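Local structure of aminotransferase AspB (Helicobacter pylori 26695, 3EZS) at residues I86-S91 with A255-L260; E93-F98 with L224-L229; A290-L295 with P359-P364. The protein probably works as a pyridoxal 5'-phosphate-dependent transaminase, moving amino groups between amino acids and keto acids. One frame throughout, in Å; residues are numbered along the deposited sequence.

Contact 1: residues I86-S91 with A255-L260. With PO4 (phosphate ion), chain C.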
# COMPACT_ATOMS: atom_id res chain seq x y z
N ILE A 86 -11.31 -4.26 9.95
CA ILE A 86 -10.76 -3.25 9.05
C ILE A 86 -10.41 -3.92 7.72
O ILE A 86 -9.79 -4.98 7.73
CB ILE A 86 -9.52 -2.52 9.66
CG1 ILE A 86 -9.96 -1.50 10.73
CG2 ILE A 86 -8.71 -1.77 8.59
CD1 ILE A 86 -8.84 -0.65 11.29
N SER A 87 -10.82 -3.31 6.61
CA SER A 87 -10.53 -3.80 5.25
C SER A 87 -9.10 -3.40 4.89
O SER A 87 -8.70 -2.25 5.13
CB SER A 87 -11.48 -3.17 4.22
OG SER A 87 -12.83 -3.59 4.38
N THR A 88 -8.35 -4.33 4.29
CA THR A 88 -6.95 -4.08 3.93
C THR A 88 -6.61 -4.50 2.49
O THR A 88 -7.39 -5.18 1.83
CB THR A 88 -6.01 -4.81 4.93
OG1 THR A 88 -6.09 -6.23 4.73
CG2 THR A 88 -6.38 -4.48 6.36
N LEU A 89 -5.43 -4.09 2.03
CA LEU A 89 -4.98 -4.35 0.67
C LEU A 89 -4.23 -5.68 0.64
O LEU A 89 -3.04 -5.72 0.34
CB LEU A 89 -4.09 -3.18 0.20
CG LEU A 89 -4.02 -2.99 -1.31
CD1 LEU A 89 -5.41 -2.51 -1.78
CD2 LEU A 89 -2.94 -2.03 -1.71
N GLY A 90 -4.94 -6.77 0.90
CA GLY A 90 -4.31 -8.08 1.03
C GLY A 90 -3.80 -8.22 2.46
O GLY A 90 -4.04 -7.35 3.30
N SER A 91 -3.12 -9.32 2.75
CA SER A 91 -2.57 -9.53 4.10
C SER A 91 -1.10 -9.10 4.25
O SER A 91 -0.65 -8.79 5.36
CB SER A 91 -2.73 -11.01 4.49
OG SER A 91 -1.96 -11.85 3.64
N ALA A 255 -6.90 5.21 12.08
CA ALA A 255 -6.33 6.56 11.99
C ALA A 255 -4.92 6.52 11.39
O ALA A 255 -4.54 7.38 10.60
CB ALA A 255 -6.31 7.25 13.37
N PHE A 256 -4.13 5.52 11.77
CA PHE A 256 -2.78 5.37 11.22
C PHE A 256 -2.87 5.08 9.71
O PHE A 256 -2.15 5.66 8.92
CB PHE A 256 -2.04 4.26 11.99
CG PHE A 256 -0.69 3.87 11.41
CD1 PHE A 256 0.35 4.78 11.35
CD2 PHE A 256 -0.45 2.57 10.98
CE1 PHE A 256 1.60 4.42 10.84
CE2 PHE A 256 0.81 2.19 10.49
CZ PHE A 256 1.83 3.11 10.42
N ARG A 257 -3.80 4.22 9.32
CA ARG A 257 -3.97 3.84 7.92
C ARG A 257 -4.39 4.98 6.98
O ARG A 257 -4.20 4.89 5.76
CB ARG A 257 -4.95 2.67 7.81
CG ARG A 257 -4.37 1.33 8.28
CD ARG A 257 -5.37 0.17 8.05
NE ARG A 257 -5.53 -0.11 6.63
CZ ARG A 257 -4.73 -0.90 5.91
NH1 ARG A 257 -3.69 -1.50 6.45
NH2 ARG A 257 -4.96 -1.06 4.62
N ALA A 258 -4.96 6.04 7.55
CA ALA A 258 -5.35 7.22 6.77
C ALA A 258 -4.16 7.79 6.01
O ALA A 258 -4.33 8.29 4.92
CB ALA A 258 -5.96 8.31 7.69
N TYR A 259 -2.96 7.67 6.60
CA TYR A 259 -1.71 8.20 6.04
C TYR A 259 -0.94 7.30 5.06
O TYR A 259 -0.08 7.79 4.32
CB TYR A 259 -0.74 8.46 7.20
CG TYR A 259 -1.21 9.50 8.19
CD1 TYR A 259 -0.96 10.86 7.98
CD2 TYR A 259 -1.90 9.12 9.33
CE1 TYR A 259 -1.39 11.82 8.88
CE2 TYR A 259 -2.34 10.07 10.26
CZ TYR A 259 -2.08 11.42 10.03
OH TYR A 259 -2.53 12.36 10.95
N LEU A 260 -1.23 6.01 5.07
CA LEU A 260 -0.42 5.04 4.34
C LEU A 260 -0.63 4.90 2.83
O LEU A 260 0.29 4.46 2.14
CB LEU A 260 -0.58 3.67 4.98
CG LEU A 260 -0.31 3.56 6.49
CD1 LEU A 260 -0.69 2.16 6.94
CD2 LEU A 260 1.14 3.88 6.82
P PO4 C . -1.79 -11.80 0.23
O1 PO4 C . -3.09 -11.61 0.96
O2 PO4 C . -0.97 -10.55 0.28
O3 PO4 C . -2.06 -12.10 -1.20
O4 PO4 C . -1.02 -12.88 0.93
O HOH W 1 -8.37 0.29 5.82

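Contact 2: residues E93-F98 with L224-L229. With PO4 (phosphate ion), chain C.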
# COMPACT_ATOMS: atom_id res chain seq x y z
N GLU A 93 0.76 -6.45 3.47
CA GLU A 93 1.00 -5.13 4.04
C GLU A 93 0.61 -5.03 5.51
O GLU A 93 1.32 -4.40 6.28
CB GLU A 93 0.27 -4.09 3.19
CG GLU A 93 -1.26 -4.24 3.07
CD GLU A 93 -2.04 -3.30 3.98
OE1 GLU A 93 -1.50 -2.79 4.96
OE2 GLU A 93 -3.23 -3.08 3.68
N VAL A 94 -0.50 -5.67 5.88
CA VAL A 94 -0.98 -5.63 7.26
C VAL A 94 0.03 -6.33 8.15
O VAL A 94 0.36 -5.81 9.22
CB VAL A 94 -2.35 -6.35 7.48
CG1 VAL A 94 -2.89 -6.00 8.87
CG2 VAL A 94 -3.37 -6.00 6.41
N LEU A 95 0.51 -7.50 7.73
CA LEU A 95 1.52 -8.28 8.49
C LEU A 95 2.82 -7.51 8.64
O LEU A 95 3.55 -7.64 9.63
CB LEU A 95 1.80 -9.65 7.82
CG LEU A 95 0.70 -10.73 7.83
CD1 LEU A 95 0.98 -11.88 6.82
CD2 LEU A 95 0.56 -11.27 9.26
N PHE A 96 3.12 -6.67 7.65
CA PHE A 96 4.34 -5.90 7.70
C PHE A 96 4.22 -4.66 8.56
O PHE A 96 5.13 -4.35 9.33
CB PHE A 96 4.79 -5.49 6.30
CG PHE A 96 6.06 -4.66 6.32
CD1 PHE A 96 7.28 -5.27 6.58
CD2 PHE A 96 6.02 -3.30 6.16
CE1 PHE A 96 8.43 -4.53 6.64
CE2 PHE A 96 7.18 -2.56 6.22
CZ PHE A 96 8.39 -3.18 6.46
N ASN A 97 3.12 -3.92 8.42
CA ASN A 97 3.01 -2.63 9.13
C ASN A 97 2.27 -2.64 10.44
O ASN A 97 2.44 -1.71 11.22
CB ASN A 97 2.49 -1.50 8.20
CG ASN A 97 1.03 -1.66 7.82
OD1 ASN A 97 0.18 -1.85 8.68
ND2 ASN A 97 0.74 -1.58 6.52
N PHE A 98 1.46 -3.64 10.71
CA PHE A 98 0.72 -3.62 11.98
C PHE A 98 1.67 -3.60 13.19
O PHE A 98 1.47 -2.83 14.12
CB PHE A 98 -0.31 -4.76 12.10
CG PHE A 98 -1.22 -4.63 13.29
CD1 PHE A 98 -2.31 -3.76 13.25
CD2 PHE A 98 -1.00 -5.35 14.46
CE1 PHE A 98 -3.15 -3.62 14.33
CE2 PHE A 98 -1.84 -5.20 15.57
CZ PHE A 98 -2.91 -4.33 15.50
N LEU A 224 -6.08 -10.35 17.45
CA LEU A 224 -6.38 -10.00 16.07
C LEU A 224 -6.08 -11.17 15.12
O LEU A 224 -5.21 -11.99 15.39
CB LEU A 224 -5.54 -8.78 15.64
CG LEU A 224 -5.75 -7.47 16.43
CD1 LEU A 224 -4.47 -6.74 16.59
CD2 LEU A 224 -6.84 -6.59 15.84
N VAL A 225 -6.84 -11.25 14.04
CA VAL A 225 -6.68 -12.28 13.02
C VAL A 225 -6.60 -11.54 11.69
O VAL A 225 -7.25 -10.52 11.51
CB VAL A 225 -7.86 -13.31 13.02
CG1 VAL A 225 -7.92 -14.13 14.34
CG2 VAL A 225 -9.20 -12.63 12.76
N ILE A 226 -5.79 -12.06 10.78
CA ILE A 226 -5.55 -11.44 9.48
C ILE A 226 -6.00 -12.42 8.38
O ILE A 226 -5.59 -13.57 8.37
CB ILE A 226 -4.05 -11.06 9.35
CG1 ILE A 226 -3.73 -9.93 10.33
CG2 ILE A 226 -3.71 -10.64 7.89
CD1 ILE A 226 -2.27 -9.45 10.32
N HIS A 227 -6.84 -11.95 7.47
CA HIS A 227 -7.38 -12.78 6.39
C HIS A 227 -7.07 -12.19 5.03
O HIS A 227 -6.75 -11.00 4.93
CB HIS A 227 -8.89 -12.98 6.58
CG HIS A 227 -9.24 -13.89 7.72
ND1 HIS A 227 -9.70 -15.19 7.53
CD2 HIS A 227 -9.19 -13.71 9.06
CE1 HIS A 227 -9.93 -15.75 8.70
NE2 HIS A 227 -9.63 -14.88 9.65
N SER A 228 -7.13 -13.04 4.01
CA SER A 228 -6.88 -12.65 2.62
C SER A 228 -7.79 -13.43 1.70
O SER A 228 -8.13 -14.55 1.99
CB SER A 228 -5.45 -12.98 2.23
OG SER A 228 -5.24 -12.74 0.84
N LEU A 229 -8.13 -12.84 0.56
CA LEU A 229 -8.98 -13.47 -0.45
C LEU A 229 -8.18 -14.23 -1.54
O LEU A 229 -8.74 -14.99 -2.32
CB LEU A 229 -9.74 -12.35 -1.15
CG LEU A 229 -11.00 -12.66 -1.94
CD1 LEU A 229 -12.02 -13.36 -1.04
CD2 LEU A 229 -11.55 -11.35 -2.51
P PO4 C . -1.79 -11.80 0.23
O1 PO4 C . -3.09 -11.61 0.96
O2 PO4 C . -0.97 -10.55 0.28
O3 PO4 C . -2.06 -12.10 -1.20
O4 PO4 C . -1.02 -12.88 0.93

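Contact 3: residues A290-L295 with P359-P364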
# COMPACT_ATOMS: atom_id res chain seq x y z
N ALA A 290 -8.23 -30.15 -1.36
CA ALA A 290 -8.59 -31.27 -0.49
C ALA A 290 -8.11 -32.55 -1.12
O ALA A 290 -7.45 -33.35 -0.45
CB ALA A 290 -10.10 -31.34 -0.29
N ASN A 291 -8.43 -32.73 -2.40
CA ASN A 291 -8.00 -33.92 -3.16
C ASN A 291 -6.50 -34.01 -3.40
O ASN A 291 -5.97 -35.12 -3.52
CB ASN A 291 -8.76 -34.02 -4.48
CG ASN A 291 -10.24 -34.36 -4.28
OD1 ASN A 291 -10.60 -35.05 -3.32
ND2 ASN A 291 -11.09 -33.91 -5.20
N ASN A 292 -5.82 -32.86 -3.48
CA ASN A 292 -4.36 -32.86 -3.61
C ASN A 292 -3.70 -33.45 -2.36
O ASN A 292 -2.84 -34.32 -2.47
CB ASN A 292 -3.81 -31.45 -3.90
CG ASN A 292 -4.23 -30.92 -5.26
OD1 ASN A 292 -4.78 -31.66 -6.07
ND2 ASN A 292 -3.95 -29.64 -5.52
N LEU A 293 -4.14 -32.99 -1.18
CA LEU A 293 -3.61 -33.50 0.09
C LEU A 293 -3.89 -35.00 0.26
O LEU A 293 -3.03 -35.73 0.75
CB LEU A 293 -4.22 -32.76 1.30
CG LEU A 293 -3.93 -31.28 1.54
CD1 LEU A 293 -4.69 -30.77 2.79
CD2 LEU A 293 -2.43 -31.03 1.68
N LYS A 294 -5.09 -35.44 -0.11
CA LYS A 294 -5.45 -36.86 -0.05
C LYS A 294 -4.55 -37.71 -0.93
O LYS A 294 -4.11 -38.78 -0.51
CB LYS A 294 -6.90 -37.10 -0.50
CG LYS A 294 -7.94 -36.56 0.46
CD LYS A 294 -9.37 -36.86 0.01
CE LYS A 294 -10.39 -36.20 0.94
NZ LYS A 294 -10.19 -36.57 2.36
N LEU A 295 -4.32 -37.24 -2.15
CA LEU A 295 -3.47 -37.94 -3.11
C LEU A 295 -2.04 -38.07 -2.56
O LEU A 295 -1.47 -39.16 -2.55
CB LEU A 295 -3.46 -37.21 -4.46
CG LEU A 295 -2.51 -37.78 -5.51
CD1 LEU A 295 -2.87 -39.23 -5.85
CD2 LEU A 295 -2.52 -36.89 -6.72
N PRO A 359 -5.27 -34.15 -11.15
CA PRO A 359 -4.69 -35.13 -12.06
C PRO A 359 -3.25 -34.84 -12.51
O PRO A 359 -2.51 -35.77 -12.82
CB PRO A 359 -5.64 -35.10 -13.27
CG PRO A 359 -6.91 -34.50 -12.75
CD PRO A 359 -6.47 -33.52 -11.73
N LEU A 360 -2.85 -33.56 -12.52
CA LEU A 360 -1.51 -33.17 -12.94
C LEU A 360 -0.44 -33.55 -11.91
O LEU A 360 0.74 -33.63 -12.26
CB LEU A 360 -1.44 -31.66 -13.24
CG LEU A 360 -2.44 -31.14 -14.29
CD1 LEU A 360 -2.53 -29.60 -14.33
CD2 LEU A 360 -2.09 -31.72 -15.67
N LEU A 361 -0.85 -33.81 -10.67
CA LEU A 361 0.05 -34.13 -9.57
C LEU A 361 0.41 -35.61 -9.42
O LEU A 361 1.40 -35.93 -8.78
CB LEU A 361 -0.58 -33.67 -8.24
CG LEU A 361 -0.91 -32.19 -8.05
CD1 LEU A 361 -1.51 -31.93 -6.64
CD2 LEU A 361 0.33 -31.31 -8.26
N GLU A 362 -0.40 -36.50 -9.97
CA GLU A 362 -0.23 -37.95 -9.76
C GLU A 362 1.15 -38.44 -10.13
O GLU A 362 1.83 -39.06 -9.31
CB GLU A 362 -1.28 -38.76 -10.53
CG GLU A 362 -2.73 -38.45 -10.18
CD GLU A 362 -3.72 -39.16 -11.09
OE1 GLU A 362 -3.38 -40.27 -11.59
OE2 GLU A 362 -4.83 -38.62 -11.30
N LYS A 363 1.58 -38.14 -11.35
CA LYS A 363 2.88 -38.57 -11.82
C LYS A 363 4.03 -37.94 -11.03
O LYS A 363 4.83 -38.67 -10.45
CB LYS A 363 3.04 -38.33 -13.34
CG LYS A 363 4.31 -38.88 -13.96
CD LYS A 363 4.33 -40.41 -13.90
CE LYS A 363 5.57 -40.98 -14.55
NZ LYS A 363 5.56 -42.46 -14.46
N PRO A 364 4.14 -36.60 -11.02
CA PRO A 364 5.27 -36.01 -10.27
C PRO A 364 5.38 -36.40 -8.80
O PRO A 364 6.50 -36.55 -8.31
CB PRO A 364 5.02 -34.51 -10.38
CG PRO A 364 3.65 -34.36 -10.87
CD PRO A 364 3.35 -35.55 -11.68

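Contact 1: residues I86-S91 with A255-L260
Arg257 reaches from helix 247-257 to the strand at 86-88 and meets Thr88 there. The methyl CG2 of Thr88 stands over the centre of one guanidinium face, 3.9 Å above its plane, and the two side chains cross at about a right angle. Thr88 CA lies 3.7 Å from Arg257 NH2. Further back along the arginine, CD packs at 3.9 Å against Ile86 CG2. This is the dense part of the contact. The Ser87 side is looser: Arg257 NE and Ser87 O are joined through a water, which donates to Ser87 O at 2.7 Å and accepts from NE at 3.0 Å. The charge of Arg257 is answered by Glu93, salt-bridged to NH2, while NH1 bonds Tyr253 OH; together these should fix the rotation of the group. Past Thr88 the chain turns. Thr88 OG1, lying between its backbone N and carbonyl carbon (chi1 69°), donates to Gly90 O at 2.7 Å, across the inverse gamma turn centred on Leu89. The turn brings Ser91 N to phosphate O1 at 2.9 Å, in a nearly straight bond of 163°. Strand 85-88 is an outermost strand, within this chain, of the large sheet, pairing antiparallel with 241-245; helix 92-102 follows directly after Ser91, and Phe256, Ala258, Tyr259 and Leu260 touch the second subunit.

Contact 2: residues E93-F98 with L224-L229
This is helix-on-sheet packing in the core of the large domain, where helix 92-102 covers strand 223-228 through Ile226, Val94 and Leu95. The axes of helix 93-98 and strand 224-228 pass 9.7 Å apart, and their directions differ by 147°, so the helix runs roughly against the strand. The seven-stranded sheet, with its one antiparallel member 241-245 next to 223-228, is that of fold type I pyridoxal-phosphate enzymes. Ile226 carries most of the contact. With CG1 beside its backbone N and chi2 extended at 179°, its terminal CD1 is delivered straight to the helix, 3.5 Å from Leu95 CD2 and 3.8 Å from Val94 CG1. The valine lies alongside, running the opposite way, whereas the leucine comes in at a slant and presents a branch methyl. One turn further on, the side chains of Phe98 and Leu224 cross at about a right angle; the modelled gap is too short for carbons, so its detail is doubtful. Ile243 of the neighbouring strand touches Val94, Phe98, Leu224 and Ile226 and completes the cluster, and Tyr253 stacks edge-to-face on Phe98. The polar helix residues lie off this face: Asn97 ND2 donates to Glu93 OE1 at 3.0 Å, the acceptor tilted 20° from the amide plane. Glu93 and Phe96 pack against Leu260 of the second subunit. At the end of the strand, Ser228 OG binds the phosphate, although the modelled bond is doubtfully short. Helix and strand are joined by apolar packing alone, while polar chemistry gathers where the helix begins and the strand ends. There the phosphate also receives the backbone N of Arg92, and the positive end of the helix dipole probably helps to hold the anion.

Contact 3: residues A290-L295 with P359-P364
Asn292 is the first residue of 290-295 to meet the other helix, and it does so with the face of its amide. Leu361 CD1 sits directly above CG, 3.2 Å away, and is nearly as close to OD1 (3.3 Å) and ND2 (3.5 Å). The amide is held for this by bonds around its rim: OD1 pairs with Thr358 OG1, and ND2 with the carbonyls of Leu354 and Tyr356, just ahead of helix 358-372. A buried polar group is thereby satisfied while its flat side takes a methyl. Leu293 is directed away from the other helix and touches Glu201. Segments 290-295 and 359-364, of helices 280-299 and 358-372, run nearly parallel, crossing at -20° with axes 10.1 Å apart; they belong to the smaller C-terminal part of the fold, which also contains the three-stranded antiparallel sheet. Lys294 salt-bridges Glu201 through NZ. Leu295 returns to the interface: CG anti to the backbone N (chi1 175°) sends CD2 across the gap, 3.8 Å from Glu362 CG and 4.1 Å from Leu361 CB. Glu362 is exposed and offers the aliphatic part of its chain, which the leucine meets at about a right angle.

How the contacts relate
Contacts 1 and 2 form one continuous region, their centres 9 Å apart, with contact 2 nested along the chain inside the loop that contact 1 closes. They meet in the salt bridge between Arg257 NH2 and Glu93 OE2, 2.8 Å long, and in Ser91 CB packing 3.6 Å from Ile226 CG2. Both reach the phosphate ion, probably from the crystallisation liquor and held by Ser91, Arg92, Ser228, Ser230 and Arg239, consistent with the site for the cofactor's phosphate in this family; both also touch the second subunit. Contact 3 stands apart, its centre about 38 Å from that of contact 1 and about 30 Å from that of contact 2, and no other chain of the assembly touches it.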